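Local structure of diguanylate cyclase (Xanthomonas campestris pv. campestris, 5H5O) at residues A12-F17 with A110-R115. The protein binds cyclic GMP through its N-terminal cyclic nucleotide-binding domain and probably makes cyclic di-GMP from two GTP molecules through its GGDEF domain. Numbering follows the deposited sequence.
Sequences AFFARF and AHFLRR
Phe14 and Phe112 meet as a tilted edge-to-face aromatic pair, which makes the whole direct contact between 12-17 and 110-115. Three measurements define it: the ring centroids lie 5.2 Å apart, the planes are inclined at 60°, short of perpendicular, and CZ of Phe14 stands 4.0 Å above the plane of the Phe112 ring, over its centre. From there CZ of Phe14 is 4.1 Å from CG of Phe112 and equally far from CD2, so the outermost carbon of one ring is set on the face of the other. The CB of each residue points toward the other helix, and the first torsions complete the approach: CG of Phe14 lies anti to the carbonyl carbon and beside the backbone N (chi1 -82°), whereas CG of Phe112 is anti to the backbone N (chi1 164°), which together bring CZ over the face. Reach matters because the nearest CA atoms, those of Phe14 and Phe112, are 10.8 Å apart; the backbones do not pack closely and the two segments bury just 80 Å² between them.

Both rings are buried, and the cover comes largely from outside the two segments. Met6 touches both, as does Met39 of strand 39-44; Phe65 forms a second edge-to-face pair with Phe112. On the looser, solvent side Arg115, partly exposed, forms a salt bridge with Glu10 through NH1, a polar link between the same helices. Elsewhere on helix 106-121, Ala110 and Leu113 pack on the second subunit. Nearest atoms of the Phe112 and Glu68 side chains, the latter a cyclic GMP-binding residue, are about 4 Å apart. The arrangement thus joins helix 8-17 to helix 106-121 beside the beta-roll of a cyclic nucleotide-binding domain.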
ATOM      1  N   ALA A  12      12.703  13.737   9.748  1.00 23.93           N
ATOM      2  CA  ALA A  12      12.645  14.473  11.005  1.00 21.36           C
ATOM      3  C   ALA A  12      11.490  14.004  11.894  1.00 27.31           C
ATOM      4  O   ALA A  12      11.683  13.754  13.092  1.00 22.48           O
ATOM      5  CB  ALA A  12      12.538  15.986  10.764  1.00 22.96           C
ATOM      6  N   PHE A  13      10.292  13.893  11.315  1.00 20.93           N
ATOM      7  CA  PHE A  13       9.124  13.520  12.113  1.00 25.36           C
ATOM      8  C   PHE A  13       9.106  12.062  12.570  1.00 20.60           C
ATOM      9  O   PHE A  13       8.711  11.782  13.703  1.00 22.55           O
ATOM     10  CB  PHE A  13       7.805  13.917  11.433  1.00 19.20           C
ATOM     11  CG  PHE A  13       7.456  15.365  11.625  1.00 23.29           C
ATOM     12  CD1 PHE A  13       7.015  15.827  12.861  1.00 25.90           C
ATOM     13  CD2 PHE A  13       7.607  16.275  10.589  1.00 23.24           C
ATOM     14  CE1 PHE A  13       6.705  17.175  13.060  1.00 23.93           C
ATOM     15  CE2 PHE A  13       7.294  17.629  10.770  1.00 22.63           C
ATOM     16  CZ  PHE A  13       6.839  18.081  12.013  1.00 27.52           C
ATOM     17  N   PHE A  14       9.500  11.144  11.688  1.00 18.65           N
ATOM     18  CA  PHE A  14       9.612   9.741  12.068  1.00 21.78           C
ATOM     19  C   PHE A  14      10.679   9.589  13.148  1.00 22.67           C
ATOM     20  O   PHE A  14      10.514   8.795  14.074  1.00 15.94           O
ATOM     21  CB  PHE A  14       9.968   8.865  10.863  1.00 21.34           C
ATOM     22  CG  PHE A  14       8.776   8.502   9.996  1.00 26.50           C
ATOM     23  CD1 PHE A  14       8.383   7.181   9.859  1.00 30.13           C
ATOM     24  CD2 PHE A  14       8.042   9.488   9.346  1.00 21.01           C
ATOM     25  CE1 PHE A  14       7.276   6.838   9.069  1.00 25.05           C
ATOM     26  CE2 PHE A  14       6.953   9.158   8.555  1.00 28.28           C
ATOM     27  CZ  PHE A  14       6.575   7.816   8.413  1.00 18.20           C
ATOM     28  N   ALA A  15      11.779  10.329  13.008  1.00 20.15           N
ATOM     29  CA  ALA A  15      12.815  10.322  14.045  1.00 21.56           C
ATOM     30  C   ALA A  15      12.241  10.746  15.395  1.00 19.51           C
ATOM     31  O   ALA A  15      12.445  10.072  16.404  1.00 27.43           O
ATOM     32  CB  ALA A  15      13.975  11.233  13.647  1.00 22.62           C
ATOM     33  N   ARG A  16      11.513  11.856  15.421  1.00 20.11           N
ATOM     34  CA  ARG A  16      10.945  12.354  16.683  1.00 22.50           C
ATOM     35  C   ARG A  16       9.866  11.475  17.337  1.00 26.81           C
ATOM     36  O   ARG A  16       9.856  11.303  18.552  1.00 24.80           O
ATOM     37  CB  ARG A  16      10.445  13.788  16.519  1.00 24.32           C
ATOM     38  CG  ARG A  16      11.607  14.788  16.398  1.00 21.73           C
ATOM     39  CD  ARG A  16      11.130  16.195  16.297  1.00 27.20           C
ATOM     40  NE  ARG A  16      10.344  16.567  17.459  1.00 23.59           N
ATOM     41  CZ  ARG A  16      10.852  16.946  18.628  1.00 34.14           C
ATOM     42  NH1 ARG A  16      12.173  17.021  18.805  1.00 27.61           N
ATOM     43  NH2 ARG A  16      10.029  17.260  19.628  1.00 39.40           N
ATOM     44  N   PHE A  17       8.966  10.920  16.535  1.00 23.98           N
ATOM     45  CA  PHE A  17       7.906  10.055  17.066  1.00 27.36           C
ATOM     46  C   PHE A  17       8.434   8.667  17.413  1.00 27.36           C
ATOM     47  O   PHE A  17       7.860   7.961  18.235  1.00 25.68           O
ATOM     48  CB  PHE A  17       6.733   9.960  16.073  1.00 17.81           C
ATOM     49  CG  PHE A  17       5.821  11.147  16.115  1.00 28.67           C
ATOM     50  CD1 PHE A  17       4.573  11.056  16.713  1.00 30.77           C
ATOM     51  CD2 PHE A  17       6.228  12.375  15.592  1.00 27.62           C
ATOM     52  CE1 PHE A  17       3.729  12.169  16.776  1.00 32.45           C
ATOM     53  CE2 PHE A  17       5.393  13.476  15.635  1.00 30.00           C
ATOM     54  CZ  PHE A  17       4.134  13.374  16.235  1.00 37.18           C
ATOM     55  N   ALA A 110      -0.334   9.989   4.850  1.00 24.94           N
ATOM     56  CA  ALA A 110      -1.019   9.545   3.633  1.00 27.05           C
ATOM     57  C   ALA A 110      -0.058   9.568   2.462  1.00 19.82           C
ATOM     58  O   ALA A 110      -0.030   8.652   1.634  1.00 23.23           O
ATOM     59  CB  ALA A 110      -2.252  10.418   3.342  1.00 20.92           C
ATOM     60  N   HIS A 111       0.737  10.632   2.390  1.00 20.12           N
ATOM     61  CA  HIS A 111       1.722  10.753   1.327  1.00 24.59           C
ATOM     62  C   HIS A 111       2.752   9.623   1.437  1.00 24.45           C
ATOM     63  O   HIS A 111       3.134   8.985   0.431  1.00 19.55           O
ATOM     64  CB  HIS A 111       2.380  12.132   1.384  1.00 33.71           C
ATOM     65  CG  HIS A 111       3.209  12.455   0.183  1.00 59.35           C
ATOM     66  ND1 HIS A 111       4.588  12.400   0.192  1.00 67.34           N
ATOM     67  CD2 HIS A 111       2.857  12.841  -1.067  1.00 66.31           C
ATOM     68  CE1 HIS A 111       5.048  12.733  -1.000  1.00 68.22           C
ATOM     69  NE2 HIS A 111       4.018  13.006  -1.783  1.00 70.35           N
ATOM     70  N   PHE A 112       3.178   9.346   2.665  1.00 20.48           N
ATOM     71  CA  PHE A 112       4.096   8.239   2.879  1.00 20.96           C
ATOM     72  C   PHE A 112       3.456   6.903   2.489  1.00 25.60           C
ATOM     73  O   PHE A 112       4.101   6.072   1.849  1.00 26.29           O
ATOM     74  CB  PHE A 112       4.585   8.182   4.330  1.00 14.66           C
ATOM     75  CG  PHE A 112       5.222   6.871   4.689  1.00 21.04           C
ATOM     76  CD1 PHE A 112       6.530   6.584   4.288  1.00 23.47           C
ATOM     77  CD2 PHE A 112       4.522   5.917   5.413  1.00 18.07           C
ATOM     78  CE1 PHE A 112       7.124   5.370   4.601  1.00 23.38           C
ATOM     79  CE2 PHE A 112       5.108   4.698   5.730  1.00 23.41           C
ATOM     80  CZ  PHE A 112       6.412   4.422   5.321  1.00 25.86           C
ATOM     81  N   LEU A 113       2.202   6.682   2.889  1.00 16.48           N
ATOM     82  CA  LEU A 113       1.560   5.395   2.603  1.00 16.94           C
ATOM     83  C   LEU A 113       1.385   5.188   1.101  1.00 20.01           C
ATOM     84  O   LEU A 113       1.484   4.075   0.569  1.00 24.05           O
ATOM     85  CB  LEU A 113       0.197   5.323   3.297  1.00 24.71           C
ATOM     86  CG  LEU A 113       0.244   5.174   4.816  1.00 26.92           C
ATOM     87  CD1 LEU A 113      -1.163   5.283   5.428  1.00 23.85           C
ATOM     88  CD2 LEU A 113       0.904   3.855   5.211  1.00 24.79           C
ATOM     89  N   ARG A 114       1.088   6.279   0.423  1.00 24.21           N
ATOM     90  CA  ARG A 114       0.969   6.281  -1.017  1.00 22.56           C
ATOM     91  C   ARG A 114       2.292   5.856  -1.666  1.00 33.23           C
ATOM     92  O   ARG A 114       2.313   4.972  -2.531  1.00 26.21           O
ATOM     93  CB  ARG A 114       0.580   7.687  -1.454  1.00 22.12           C
ATOM     94  CG  ARG A 114       0.233   7.826  -2.890  1.00 41.95           C
ATOM     95  CD  ARG A 114      -0.643   9.043  -3.058  1.00 47.22           C
ATOM     96  NE  ARG A 114      -0.829   9.358  -4.463  1.00 55.83           N
ATOM     97  CZ  ARG A 114      -1.356  10.497  -4.893  1.00 56.65           C
ATOM     98  NH1 ARG A 114      -1.748  11.418  -4.014  1.00 56.60           N
ATOM     99  NH2 ARG A 114      -1.486  10.714  -6.195  1.00 48.72           N
ATOM    100  N   ARG A 115       3.392   6.485  -1.245  1.00 24.60           N
ATOM    101  CA  ARG A 115       4.703   6.101  -1.734  1.00 28.79           C
ATOM    102  C   ARG A 115       5.039   4.650  -1.391  1.00 24.74           C
ATOM    103  O   ARG A 115       5.680   3.972  -2.176  1.00 26.39           O
ATOM    104  CB  ARG A 115       5.799   7.039  -1.219  1.00 26.66           C
ATOM    105  CG  ARG A 115       5.675   8.466  -1.706  1.00 31.26           C
ATOM    106  CD  ARG A 115       7.063   9.118  -1.881  1.00 43.15           C
ATOM    107  NE  ARG A 115       8.044   8.644  -0.902  1.00 30.43           N
ATOM    108  CZ  ARG A 115       8.016   8.964   0.387  1.00 26.42           C
ATOM    109  NH1 ARG A 115       7.043   9.743   0.851  1.00 25.29           N
ATOM    110  NH2 ARG A 115       8.940   8.482   1.213  1.00 31.21           N
TER